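Local atomic coordinates of fucose-specific lectin (Aleuria aurantia, PDB entry 6GKE), a protein that binds L-fucose, with strongest preference for alpha-1,6-linked core fucose on glycoproteins, through five sites between the blades of a six-bladed beta-propeller. Residues I10-W15 with A267-G272; N43-G48 with A302-G307; P62-T67 with L115-W120; T2-T7 with F279-G284. The protein carries 1 engineered substitution. All coordinates share one frame; numbering follows the deposited sequence. Where two conformers were deposited one is given.

Contact 1 of 4, residues I10-W15 with A267-G272; sequences IAAISW and AANSSG. With GOL (glycerol), chain J.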
loop_
_atom_site.group_PDB
_atom_site.type_symbol
_atom_site.label_atom_id
_atom_site.label_comp_id
_atom_site.label_asym_id
_atom_site.label_seq_id
_atom_site.Cartn_x
_atom_site.Cartn_y
_atom_site.Cartn_z
ATOM N N ILE A 10 -8.484 -6.613 -8.287
ATOM C CA ILE A 10 -7.964 -7.814 -8.918
ATOM C C ILE A 10 -9.072 -8.387 -9.799
ATOM O O ILE A 10 -10.241 -8.320 -9.449
ATOM C CB ILE A 10 -7.504 -8.854 -7.874
ATOM C CG1 ILE A 10 -6.573 -8.245 -6.825
ATOM C CG2 ILE A 10 -6.862 -10.055 -8.550
ATOM C CD1 ILE A 10 -6.306 -9.152 -5.645
ATOM N N ALA A 11 -8.705 -8.977 -10.936
ATOM C CA ALA A 11 -9.648 -9.752 -11.750
ATOM C C ALA A 11 -8.945 -11.022 -12.213
ATOM O O ALA A 11 -7.744 -11.013 -12.422
ATOM C CB ALA A 11 -10.155 -8.948 -12.925
ATOM N N ALA A 12 -9.705 -12.105 -12.372
ATOM C CA ALA A 12 -9.103 -13.386 -12.701
ATOM C C ALA A 12 -10.029 -14.209 -13.593
ATOM O O ALA A 12 -11.248 -14.159 -13.457
ATOM C CB ALA A 12 -8.781 -14.143 -11.440
ATOM N N ILE A 13 -9.402 -15.011 -14.459
ATOM C CA ILE A 13 -10.089 -15.907 -15.387
ATOM C C ILE A 13 -9.332 -17.239 -15.431
ATOM O O ILE A 13 -8.157 -17.326 -15.071
ATOM C CB ILE A 13 -10.203 -15.293 -16.799
ATOM C CG1 ILE A 13 -8.823 -14.933 -17.358
ATOM C CG2 ILE A 13 -11.164 -14.111 -16.802
ATOM C CD1 ILE A 13 -8.807 -14.474 -18.798
ATOM N N SER A 14 -10.026 -18.265 -15.918
ATOM C CA SER A 14 -9.476 -19.604 -16.019
ATOM C C SER A 14 -10.205 -20.342 -17.140
ATOM O O SER A 14 -11.406 -20.127 -17.330
ATOM C CB SER A 14 -9.630 -20.333 -14.696
ATOM O OG SER A 14 -9.037 -21.623 -14.698
ATOM N N TRP A 15 -9.491 -21.220 -17.844
ATOM C CA TRP A 15 -10.129 -22.090 -18.815
ATOM C C TRP A 15 -9.386 -23.422 -18.890
ATOM O O TRP A 15 -8.186 -23.503 -18.656
ATOM C CB TRP A 15 -10.264 -21.432 -20.196
ATOM C CG TRP A 15 -8.986 -21.101 -20.904
ATOM C CD1 TRP A 15 -8.354 -21.841 -21.860
ATOM C CD2 TRP A 15 -8.213 -19.896 -20.763
ATOM N NE1 TRP A 15 -7.238 -21.191 -22.306
ATOM C CE2 TRP A 15 -7.123 -19.995 -21.653
ATOM C CE3 TRP A 15 -8.318 -18.754 -19.958
ATOM C CZ2 TRP A 15 -6.152 -18.999 -21.762
ATOM C CZ3 TRP A 15 -7.358 -17.770 -20.065
ATOM C CH2 TRP A 15 -6.293 -17.890 -20.960
ATOM N N ALA A 267 -10.535 -11.739 -5.855
ATOM C CA ALA A 267 -11.119 -12.143 -7.124
ATOM C C ALA A 267 -11.112 -13.667 -7.171
ATOM O O ALA A 267 -10.262 -14.290 -6.542
ATOM C CB ALA A 267 -10.346 -11.571 -8.291
ATOM N N ALA A 268 -12.045 -14.256 -7.917
ATOM C CA ALA A 268 -12.095 -15.703 -8.040
ATOM C C ALA A 268 -12.146 -16.097 -9.511
ATOM O O ALA A 268 -12.712 -15.387 -10.340
ATOM C CB ALA A 268 -13.280 -16.269 -7.293
ATOM N N ASN A 269 -11.585 -17.269 -9.808
ATOM C CA ASN A 269 -11.802 -17.908 -11.087
ATOM C C ASN A 269 -12.164 -19.375 -10.852
ATOM O O ASN A 269 -12.037 -19.902 -9.747
ATOM C CB ASN A 269 -10.613 -17.725 -12.041
ATOM C CG ASN A 269 -9.363 -18.474 -11.627
ATOM O OD1 ASN A 269 -9.438 -19.482 -10.929
ATOM N ND2 ASN A 269 -8.204 -18.025 -12.083
ATOM N N SER A 270 -12.642 -20.007 -11.919
ATOM C CA SER A 270 -12.937 -21.418 -11.897
ATOM C C SER A 270 -12.989 -21.932 -13.333
ATOM O O SER A 270 -13.326 -21.207 -14.259
ATOM C CB SER A 270 -14.217 -21.741 -11.138
ATOM O OG SER A 270 -15.376 -21.251 -11.801
ATOM N N SER A 271 -12.699 -23.223 -13.477
ATOM C CA SER A 271 -12.909 -23.935 -14.718
ATOM C C SER A 271 -12.844 -25.433 -14.419
ATOM O O SER A 271 -12.485 -25.846 -13.314
ATOM C CB SER A 271 -11.933 -23.516 -15.810
ATOM O OG SER A 271 -10.580 -23.689 -15.421
ATOM N N GLY A 272 -13.210 -26.246 -15.405
ATOM C CA GLY A 272 -13.241 -27.677 -15.200
ATOM C C GLY A 272 -14.340 -28.086 -14.232
ATOM O O GLY A 272 -15.409 -27.484 -14.204
HETATM C C1 GOL J . -13.708 -11.845 -12.932
HETATM O O1 GOL J . -13.936 -10.423 -12.864
HETATM C C2 GOL J . -13.106 -12.295 -11.606
HETATM O O2 GOL J . -12.209 -11.278 -11.226
HETATM C C3 GOL J . -14.269 -12.345 -10.605
HETATM O O3 GOL J . -13.856 -12.439 -9.236
HETATM O O HOH W 1 -14.586 -20.673 -16.594
#
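Ser14 and Ser271 meet hydroxyl to hydroxyl, their OG atoms 2.7 Å apart in a hydrogen bond. The two reach each other because Ser14 OG lies anti to its own backbone N (chi1 -176°), which carries it across the gap, while Ser271 OG is tucked between its backbone N and carbonyl carbon. Two residues back along the strand, Asn269 lays its amide against the Ser14 methylene, CG to CB 3.6 Å, and ND2 leans on Ile13 O at 3.1 Å. That bond is weak and strongly bent, 121° at the hydrogen. At the other end the contact turns apolar: Ala267 CB sits against Ile10 CG2 at 3.8 Å, with the methyl of Ala12 a little farther off.

A second shell fixes these groups. Asn269 ND2 has its stronger partner in Gln23 OE1, and OD1 takes a weak bond from Ser277 N; Arg21 NE donates to Ser14 OG. The backbones share no direct hydrogen bond. Water 1 joins them instead, donating to Ser270 O at 2.7 Å and weakly to Ser14 O. A glycerol, probably from the crystallisation liquor, accepts from Ala12 N through O2 and from Ala268 N through O3, and is also held by Ala65 N of the next blade.

The two strands run almost parallel, 6° apart, with axes 5.3 Å from each other. Side by side near the centre of the chain, first-strand against first-strand from repeats 1 and 6, they are the inner strands of adjacent blades where a six-bladed beta-propeller closes its ring.

Contact 2 of 4, residues N43-G48 with A302-G307; sequences NPWTGG and AVVPTG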
loop_
_atom_site.group_PDB
_atom_site.type_symbol
_atom_site.label_atom_id
_atom_site.label_comp_id
_atom_site.label_asym_id
_atom_site.label_seq_id
_atom_site.Cartn_x
_atom_site.Cartn_y
_atom_site.Cartn_z
ATOM N N ASN A 43 2.472 -25.434 -13.230
ATOM C CA ASN A 43 3.774 -24.822 -13.504
ATOM C C ASN A 43 3.849 -23.481 -12.783
ATOM O O ASN A 43 2.823 -22.878 -12.479
ATOM C CB ASN A 43 4.014 -24.637 -15.002
ATOM C CG ASN A 43 4.122 -25.951 -15.740
ATOM O OD1 ASN A 43 4.983 -26.768 -15.430
ATOM N ND2 ASN A 43 3.246 -26.170 -16.708
ATOM N N PRO A 44 5.054 -22.954 -12.476
ATOM C CA PRO A 44 5.147 -21.647 -11.831
ATOM C C PRO A 44 4.424 -20.547 -12.621
ATOM O O PRO A 44 4.416 -20.554 -13.852
ATOM C CB PRO A 44 6.656 -21.378 -11.776
ATOM C CG PRO A 44 7.271 -22.759 -11.783
ATOM C CD PRO A 44 6.373 -23.572 -12.692
ATOM N N TRP A 45 3.819 -19.615 -11.884
ATOM C CA TRP A 45 3.265 -18.407 -12.471
ATOM C C TRP A 45 4.346 -17.673 -13.276
ATOM O O TRP A 45 5.509 -17.617 -12.865
ATOM C CB TRP A 45 2.703 -17.483 -11.385
ATOM C CG TRP A 45 1.389 -17.897 -10.805
ATOM C CD1 TRP A 45 1.172 -18.629 -9.673
ATOM C CD2 TRP A 45 0.091 -17.554 -11.314
ATOM N NE1 TRP A 45 -0.170 -18.778 -9.456
ATOM C CE2 TRP A 45 -0.859 -18.134 -10.448
ATOM C CE3 TRP A 45 -0.357 -16.809 -12.410
ATOM C CZ2 TRP A 45 -2.231 -18.009 -10.661
ATOM C CZ3 TRP A 45 -1.713 -16.677 -12.614
ATOM C CH2 TRP A 45 -2.634 -17.271 -11.751
ATOM N N THR A 46 3.931 -17.082 -14.398
ATOM C CA THR A 46 4.750 -16.189 -15.192
ATOM C C THR A 46 4.110 -14.796 -15.223
ATOM O O THR A 46 2.975 -14.596 -14.781
ATOM C CB THR A 46 4.936 -16.738 -16.612
ATOM O OG1 THR A 46 3.660 -16.896 -17.235
ATOM C CG2 THR A 46 5.659 -18.066 -16.629
ATOM N N GLY A 47 4.855 -13.831 -15.761
ATOM C CA GLY A 47 4.333 -12.508 -16.034
ATOM C C GLY A 47 4.375 -11.598 -14.818
ATOM O O GLY A 47 5.258 -11.696 -13.963
ATOM N N GLY A 48 3.429 -10.658 -14.782
ATOM C CA GLY A 48 3.321 -9.678 -13.704
ATOM C C GLY A 48 4.342 -8.548 -13.756
ATOM O O GLY A 48 4.357 -7.721 -12.844
ATOM N N ALA A 302 0.893 -21.016 -4.629
ATOM C CA ALA A 302 2.110 -20.322 -5.035
ATOM C C ALA A 302 1.836 -18.821 -5.181
ATOM O O ALA A 302 0.759 -18.412 -5.605
ATOM C CB ALA A 302 2.630 -20.906 -6.326
ATOM N N VAL A 303 2.841 -18.005 -4.846
ATOM C CA VAL A 303 2.740 -16.553 -4.940
ATOM C C VAL A 303 2.835 -16.156 -6.416
ATOM O O VAL A 303 3.648 -16.694 -7.170
ATOM C CB VAL A 303 3.824 -15.854 -4.097
ATOM C CG1 VAL A 303 3.787 -14.342 -4.259
ATOM C CG2 VAL A 303 3.719 -16.231 -2.628
ATOM N N VAL A 304 1.999 -15.199 -6.810
ATOM C CA VAL A 304 1.982 -14.697 -8.171
ATOM C C VAL A 304 2.970 -13.542 -8.266
ATOM O O VAL A 304 2.882 -12.604 -7.477
ATOM C CB VAL A 304 0.576 -14.220 -8.572
ATOM C CG1 VAL A 304 0.535 -13.776 -10.025
ATOM C CG2 VAL A 304 -0.488 -15.269 -8.300
ATOM N N PRO A 305 3.900 -13.529 -9.248
ATOM C CA PRO A 305 4.849 -12.425 -9.373
ATOM C C PRO A 305 4.155 -11.127 -9.807
ATOM O O PRO A 305 3.258 -11.146 -10.661
ATOM C CB PRO A 305 5.831 -12.911 -10.444
ATOM C CG PRO A 305 5.005 -13.853 -11.282
ATOM C CD PRO A 305 4.092 -14.549 -10.292
ATOM N N THR A 306 4.595 -10.013 -9.211
ATOM C CA THR A 306 4.026 -8.693 -9.480
ATOM C C THR A 306 5.134 -7.639 -9.608
ATOM O O THR A 306 4.949 -6.482 -9.231
ATOM C CB THR A 306 3.024 -8.286 -8.393
ATOM O OG1 THR A 306 3.653 -8.313 -7.108
ATOM C CG2 THR A 306 1.808 -9.181 -8.345
ATOM N N GLY A 307 6.281 -8.036 -10.164
ATOM C CA GLY A 307 7.350 -7.111 -10.490
ATOM C C GLY A 307 8.243 -6.805 -9.301
ATOM O O GLY A 307 7.903 -7.063 -8.147
HETATM O O HOH W 2 -0.737 -19.908 -6.912
HETATM O O HOH W 3 4.477 -18.985 -8.801
HETATM O O HOH W 4 6.833 -10.086 -12.160
#
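Trp45 and Val304 form the tight half of this contact. Val304 CG2 stands over the five-membered ring of the indole, 3.7 Å from its centroid and only 13° off the ring normal, a textbook CH-pi approach, while CG1 leans toward CE3, on the six-membered half of the indole. Val304 CG1 is anti to the backbone N (chi1 -176°), which leaves CG2 beside that N and aimed at the face. Pro305 closes the gap from the backbone side, its CD 3.4 Å from Trp45 CB and its CG against Gly47 O. Gly48, with no side chain, lets Pro305 O come within 3.4 Å of its CA in a nearly straight CA-H...O contact.

On the indole side the contact is loose and wet. Water 2 accepts from Trp45 NE1 at 2.8 Å and donates a hydrogen bond to Ala302 O; water 3 does the same between Trp45 N and Val303 O. Both lie at the edge of the indole, in its plane. At the other end, water 4 spans Gly47 O and Gly307 N, 2.9 Å from each.

No direct hydrogen bond crosses between 43-48 and 302-307. Pro305 O is buried here with no conventional partner, so the CA-H of Gly48 is what faces it. This join between the first and last blades of the six-bladed beta-propeller therefore rests on apolar contact of Val304 and Pro305 with Trp45, and the polar links between the two segments run through waters 2, 3 and 4.

Contact 3 of 4, residues P62-T67 with L115-W120; sequences PLAAVT and LAALQW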
loop_
_atom_site.group_PDB
_atom_site.type_symbol
_atom_site.label_atom_id
_atom_site.label_comp_id
_atom_site.label_asym_id
_atom_site.label_seq_id
_atom_site.Cartn_x
_atom_site.Cartn_y
_atom_site.Cartn_z
ATOM N N PRO A 62 -11.530 0.063 -10.381
ATOM C CA PRO A 62 -12.085 -1.280 -10.279
ATOM C C PRO A 62 -11.705 -2.085 -11.531
ATOM O O PRO A 62 -11.340 -1.508 -12.565
ATOM C CB PRO A 62 -13.589 -1.019 -10.166
ATOM C CG PRO A 62 -13.785 0.244 -10.971
ATOM C CD PRO A 62 -12.563 1.081 -10.653
ATOM N N LEU A 63 -11.779 -3.414 -11.416
ATOM C CA LEU A 63 -11.439 -4.334 -12.500
ATOM C C LEU A 63 -12.444 -5.486 -12.515
ATOM O O LEU A 63 -12.939 -5.918 -11.473
ATOM C CB LEU A 63 -10.041 -4.929 -12.316
ATOM C CG LEU A 63 -8.863 -3.962 -12.390
ATOM C CD1 LEU A 63 -7.573 -4.683 -12.019
ATOM C CD2 LEU A 63 -8.738 -3.323 -13.767
ATOM N N ALA A 64 -12.679 -6.019 -13.716
ATOM C CA ALA A 64 -13.397 -7.271 -13.907
ATOM C C ALA A 64 -12.898 -7.883 -15.215
ATOM O O ALA A 64 -12.351 -7.173 -16.051
ATOM C CB ALA A 64 -14.896 -7.052 -13.927
ATOM N N ALA A 65 -13.091 -9.187 -15.397
ATOM C CA ALA A 65 -12.625 -9.827 -16.622
ATOM C C ALA A 65 -13.461 -11.063 -16.937
ATOM O O ALA A 65 -13.936 -11.745 -16.022
ATOM C CB ALA A 65 -11.168 -10.197 -16.509
ATOM N N VAL A 66 -13.583 -11.349 -18.239
ATOM C CA VAL A 66 -14.233 -12.566 -18.745
ATOM C C VAL A 66 -13.415 -13.128 -19.908
ATOM O O VAL A 66 -12.607 -12.424 -20.516
ATOM C CB VAL A 66 -15.683 -12.309 -19.196
ATOM C CG1 VAL A 66 -16.566 -11.885 -18.036
ATOM C CG2 VAL A 66 -15.763 -11.296 -20.332
ATOM N N THR A 67 -13.679 -14.395 -20.236
ATOM C CA THR A 67 -12.991 -15.063 -21.328
ATOM C C THR A 67 -13.905 -16.111 -21.964
ATOM O O THR A 67 -14.798 -16.653 -21.322
ATOM C CB THR A 67 -11.682 -15.693 -20.831
ATOM O OG1 THR A 67 -10.907 -16.195 -21.922
ATOM C CG2 THR A 67 -11.906 -16.827 -19.854
ATOM N N LEU A 115 -16.610 -3.230 -10.040
ATOM C CA LEU A 115 -17.087 -3.784 -11.299
ATOM C C LEU A 115 -17.179 -5.299 -11.176
ATOM O O LEU A 115 -16.318 -5.933 -10.555
ATOM C CB LEU A 115 -16.134 -3.458 -12.454
ATOM C CG LEU A 115 -16.026 -1.993 -12.863
ATOM C CD1 LEU A 115 -14.964 -1.831 -13.938
ATOM C CD2 LEU A 115 -17.360 -1.441 -13.345
ATOM N N ALA A 116 -18.180 -5.868 -11.847
ATOM C CA ALA A 116 -18.237 -7.302 -12.047
ATOM C C ALA A 116 -18.651 -7.556 -13.490
ATOM O O ALA A 116 -19.264 -6.705 -14.130
ATOM C CB ALA A 116 -19.204 -7.950 -11.087
ATOM N N ALA A 117 -18.321 -8.742 -13.996
ATOM C CA ALA A 117 -18.717 -9.103 -15.333
ATOM C C ALA A 117 -18.958 -10.605 -15.400
ATOM O O ALA A 117 -18.363 -11.379 -14.653
ATOM C CB ALA A 117 -17.684 -8.675 -16.353
ATOM N N LEU A 118 -19.828 -10.989 -16.335
ATOM C CA LEU A 118 -20.053 -12.386 -16.654
ATOM C C LEU A 118 -20.187 -12.532 -18.170
ATOM O O LEU A 118 -20.376 -11.556 -18.900
ATOM C CB LEU A 118 -21.280 -12.931 -15.910
ATOM C CG LEU A 118 -22.628 -12.259 -16.187
ATOM C CD1 LEU A 118 -23.212 -12.636 -17.544
ATOM C CD2 LEU A 118 -23.623 -12.613 -15.086
ATOM N N GLN A 119 -20.097 -13.778 -18.628
ATOM C CA GLN A 119 -20.242 -14.093 -20.028
ATOM C C GLN A 119 -20.845 -15.490 -20.143
ATOM O O GLN A 119 -20.523 -16.367 -19.349
ATOM C CB GLN A 119 -18.885 -14.019 -20.732
ATOM C CG GLN A 119 -18.936 -14.168 -22.248
ATOM C CD GLN A 119 -19.088 -15.565 -22.806
ATOM O OE1 GLN A 119 -19.650 -15.736 -23.888
ATOM N NE2 GLN A 119 -18.566 -16.569 -22.109
ATOM N N TRP A 120 -21.681 -15.691 -21.163
ATOM C CA TRP A 120 -22.081 -17.048 -21.534
ATOM C C TRP A 120 -22.267 -17.132 -23.047
ATOM O O TRP A 120 -22.624 -16.162 -23.706
ATOM C CB TRP A 120 -23.368 -17.508 -20.824
ATOM C CG TRP A 120 -24.607 -17.088 -21.551
ATOM C CD1 TRP A 120 -25.245 -17.784 -22.537
ATOM C CD2 TRP A 120 -25.303 -15.836 -21.433
ATOM N NE1 TRP A 120 -26.294 -17.062 -23.031
ATOM C CE2 TRP A 120 -26.362 -15.865 -22.368
ATOM C CE3 TRP A 120 -25.157 -14.706 -20.617
ATOM C CZ2 TRP A 120 -27.259 -14.810 -22.512
ATOM C CZ3 TRP A 120 -26.048 -13.664 -20.762
ATOM C CH2 TRP A 120 -27.080 -13.718 -21.697
HETATM O O HOH W 5 -13.779 -4.215 -9.267
#
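Leu115 holds CG anti to its carbonyl carbon (chi1 -67°), and this sets the branch against the Pro62 ring, CG to CG 3.7 Å, with CD1 settling beside the same ring carbon. Val66 carries CG1 likewise anti to its carbonyl carbon (chi1 -64°), so that this methyl drops onto the opposing strand, 3.8 Å from Ala117 CB and 3.7 Å from Leu118 C. Between these two pairs, Ala64 CB fits against Ala117 CB at 4.0 Å and also faces Leu115 CB. Alanines in the middle are consistent with strand axes that approach to 5.7 Å.

At the far end Gln119 crosses Val66 at about a right angle. Its CB packs on Val66 CB at 3.9 Å; the chain then bends at chi2, and OE1 takes its hydrogen bond from Gly122 N, outside the contact. No hydrogen bond passes directly between the segments. Water 5 bridges them near the start, accepting from Leu63 N at 3.0 Å and from Leu115 N at 3.1 Å.

This is a buried blade-to-blade joint of the propeller, repeat 2 against repeat 3. Each strand is the first of its own four-stranded sheet, paired antiparallel with 73-81 and 129-134 respectively. On their other faces, Ala65 and Thr67 pack on strand 10-15, while Ala116 and Leu118 pack on strand 168-174, and Trp120 goes on to touch a bound fucose.

Contact 4 of 4, residues T2-T7 with F279-G284; sequences TEFLYT and FFQASG. With EDO (1,2-ethanediol), chain I; EDO (1,2-ethanediol), chain B.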
loop_
_atom_site.group_PDB
_atom_site.type_symbol
_atom_site.label_atom_id
_atom_site.label_comp_id
_atom_site.label_asym_id
_atom_site.label_seq_id
_atom_site.Cartn_x
_atom_site.Cartn_y
_atom_site.Cartn_z
ATOM N N THR A 2 7.340 -4.879 -4.246
ATOM C CA THR A 2 6.890 -5.229 -5.583
ATOM C C THR A 2 6.262 -3.998 -6.235
ATOM O O THR A 2 6.184 -2.929 -5.628
ATOM C CB THR A 2 5.886 -6.390 -5.570
ATOM O OG1 THR A 2 4.618 -5.854 -5.187
ATOM C CG2 THR A 2 6.297 -7.525 -4.658
ATOM N N GLU A 3 5.778 -4.195 -7.465
ATOM C CA GLU A 3 5.124 -3.116 -8.195
ATOM C C GLU A 3 3.596 -3.245 -8.131
ATOM O O GLU A 3 2.895 -2.521 -8.818
ATOM C CB GLU A 3 5.693 -3.072 -9.610
ATOM C CG GLU A 3 7.184 -2.791 -9.598
ATOM C CD GLU A 3 7.861 -2.835 -10.953
ATOM O OE1 GLU A 3 7.510 -3.717 -11.767
ATOM O OE2 GLU A 3 8.736 -1.979 -11.187
ATOM N N PHE A 4 3.088 -4.129 -7.264
ATOM C CA PHE A 4 1.644 -4.298 -7.055
ATOM C C PHE A 4 1.114 -3.113 -6.243
ATOM O O PHE A 4 1.529 -2.911 -5.107
ATOM C CB PHE A 4 1.423 -5.618 -6.316
ATOM C CG PHE A 4 0.020 -6.167 -6.190
ATOM C CD1 PHE A 4 -1.082 -5.649 -6.862
ATOM C CD2 PHE A 4 -0.169 -7.291 -5.400
ATOM C CE1 PHE A 4 -2.332 -6.238 -6.726
ATOM C CE2 PHE A 4 -1.420 -7.868 -5.258
ATOM C CZ PHE A 4 -2.498 -7.351 -5.933
ATOM N N LEU A 5 0.183 -2.347 -6.816
ATOM C CA LEU A 5 -0.392 -1.215 -6.114
ATOM C C LEU A 5 -1.193 -1.714 -4.907
ATOM O O LEU A 5 -2.089 -2.550 -5.035
ATOM C CB LEU A 5 -1.283 -0.444 -7.088
ATOM C CG LEU A 5 -2.033 0.757 -6.518
ATOM C CD1 LEU A 5 -1.077 1.892 -6.184
ATOM C CD2 LEU A 5 -3.098 1.204 -7.514
ATOM N N TYR A 6 -0.906 -1.155 -3.732
ATOM C CA TYR A 6 -1.635 -1.527 -2.523
ATOM C C TYR A 6 -3.076 -1.030 -2.648
ATOM O O TYR A 6 -3.294 0.147 -2.922
ATOM C CB TYR A 6 -0.965 -0.954 -1.274
ATOM C CG TYR A 6 -1.755 -1.130 -0.005
ATOM C CD1 TYR A 6 -2.156 -2.384 0.426
ATOM C CD2 TYR A 6 -2.104 -0.034 0.764
ATOM C CE1 TYR A 6 -2.875 -2.547 1.598
ATOM C CE2 TYR A 6 -2.810 -0.182 1.945
ATOM C CZ TYR A 6 -3.206 -1.441 2.357
ATOM O OH TYR A 6 -3.900 -1.563 3.527
ATOM N N THR A 7 -4.021 -1.945 -2.425
ATOM C CA THR A 7 -5.484 -1.758 -2.589
ATOM C C THR A 7 -5.881 -1.683 -4.068
ATOM O O THR A 7 -7.008 -1.308 -4.389
ATOM C CB THR A 7 -6.100 -0.622 -1.749
ATOM O OG1 THR A 7 -5.806 0.675 -2.269
ATOM C CG2 THR A 7 -5.689 -0.704 -0.297
ATOM N N PHE A 279 -7.972 -15.101 -5.239
ATOM C CA PHE A 279 -6.802 -14.242 -5.101
ATOM C C PHE A 279 -7.026 -13.187 -4.018
ATOM O O PHE A 279 -8.146 -12.711 -3.830
ATOM C CB PHE A 279 -6.500 -13.553 -6.431
ATOM C CG PHE A 279 -6.142 -14.537 -7.506
ATOM C CD1 PHE A 279 -4.827 -14.943 -7.668
ATOM C CD2 PHE A 279 -7.117 -15.115 -8.306
ATOM C CE1 PHE A 279 -4.490 -15.879 -8.632
ATOM C CE2 PHE A 279 -6.777 -16.060 -9.262
ATOM C CZ PHE A 279 -5.465 -16.444 -9.420
ATOM N N PHE A 280 -5.932 -12.823 -3.337
ATOM C CA PHE A 280 -5.952 -11.788 -2.323
ATOM C C PHE A 280 -4.594 -11.081 -2.299
ATOM O O PHE A 280 -3.625 -11.526 -2.919
ATOM C CB PHE A 280 -6.341 -12.369 -0.956
ATOM C CG PHE A 280 -5.384 -13.355 -0.333
ATOM C CD1 PHE A 280 -5.475 -14.714 -0.608
ATOM C CD2 PHE A 280 -4.426 -12.933 0.576
ATOM C CE1 PHE A 280 -4.620 -15.621 -0.001
ATOM C CE2 PHE A 280 -3.571 -13.841 1.180
ATOM C CZ PHE A 280 -3.669 -15.181 0.893
ATOM N N GLN A 281 -4.551 -9.955 -1.581
ATOM C CA GLN A 281 -3.352 -9.128 -1.502
ATOM C C GLN A 281 -2.836 -9.127 -0.062
ATOM O O GLN A 281 -3.579 -8.835 0.874
ATOM C CB GLN A 281 -3.644 -7.711 -1.994
ATOM C CG GLN A 281 -2.423 -6.800 -1.969
ATOM C CD GLN A 281 -2.728 -5.440 -2.549
ATOM O OE1 GLN A 281 -3.584 -4.714 -2.048
ATOM N NE2 GLN A 281 -2.047 -5.084 -3.630
ATOM N N ALA A 282 -1.537 -9.415 0.079
ATOM C CA ALA A 282 -0.893 -9.592 1.370
ATOM C C ALA A 282 0.378 -8.741 1.443
ATOM O O ALA A 282 0.777 -8.098 0.477
ATOM C CB ALA A 282 -0.567 -11.050 1.576
ATOM N N SER A 283 1.021 -8.763 2.612
ATOM C CA SER A 283 2.298 -8.089 2.791
ATOM C C SER A 283 3.276 -8.553 1.708
ATOM O O SER A 283 3.254 -9.703 1.275
ATOM C CB SER A 283 2.859 -8.330 4.164
ATOM O OG SER A 283 3.187 -9.698 4.334
ATOM N N GLY A 284 4.132 -7.630 1.263
ATOM C CA GLY A 284 5.072 -7.941 0.195
ATOM C C GLY A 284 5.458 -6.719 -0.631
ATOM O O GLY A 284 6.637 -6.385 -0.699
HETATM C C1 EDO I . 2.961 -0.044 -2.151
HETATM O O1 EDO I . 3.301 -1.000 -1.149
HETATM C C2 EDO I . 1.867 -0.343 -3.175
HETATM O O2 EDO I . 1.062 0.846 -3.491
HETATM C C1 EDO B . -1.340 2.422 -2.395
HETATM O O1 EDO B . -2.382 2.346 -1.426
HETATM C C2 EDO B . -0.002 3.077 -2.053
HETATM O O2 EDO B . 1.134 2.374 -2.666
#
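Gln281 reaches from the end of its strand across to the N-terminal peptide and grips it with both ends of its amide. The chain leaves CB, which lies 4.0 Å from Phe4 CE2, with CG anti to the backbone N (chi1 -179°) and stays extended. CG slides over the border of the Phe4 ring, 3.6 Å from CE2. CD lies 3.9 Å from Phe4 CZ, and NE2 comes to rest over the ring centre, 3.1 Å above the plane. Amide and ring planes stand 56° apart, so the two groups are not stacked flat. From there NE2 donates to Leu5 O at 2.9 Å; the bond is nearly straight at the hydrogen, but the nitrogen sits well above the carbonyl plane. OE1 accepts from Thr7 N at 2.8 Å on a lone pair, in its own carbonyl plane.

Here the start of repeat 1 is tied to strand 275-282 of repeat 6, first blade to last, where the ring of the six-bladed beta-propeller closes. The same peptide serves the homodimer: Tyr6 stacks on Tyr6 of the second subunit, and Leu5 packs on Leu30 of that subunit.

Farther toward the N-terminus, Thr2 OG1 accepts from Phe4 N at 3.1 Å in an ST turn and has a stronger outside partner in Val285 O. Its CG2 rests lightly near Gly284 O. On the peptide's other flank an ethanediol, probably from the crystallisation liquor, accepts from Tyr6 N at 2.8 Å.

Overall arrangement
Contacts 1 and 3 are the inner ones: both set first strands of adjacent blades side by side near the centre, and they touch each other through Ile13 and Ala11 against Thr67, Ala65 and Ala64. Contact 3 is the more deeply buried and relies on apolar groups, whereas contact 1 adds serine and asparagine bonds. Contacts 2 and 4 lie farther out, toward the N- and C-terminal peptides. Contact 2 trades direct bonds for an indole face and waters; contact 4 uses one amide. Contacts 1, 2 and 4 all join repeats 1 and 6. Contacts 2 and 4 meet where Thr306 pairs with Glu3, and Phe279 connects contact 4 to contact 1.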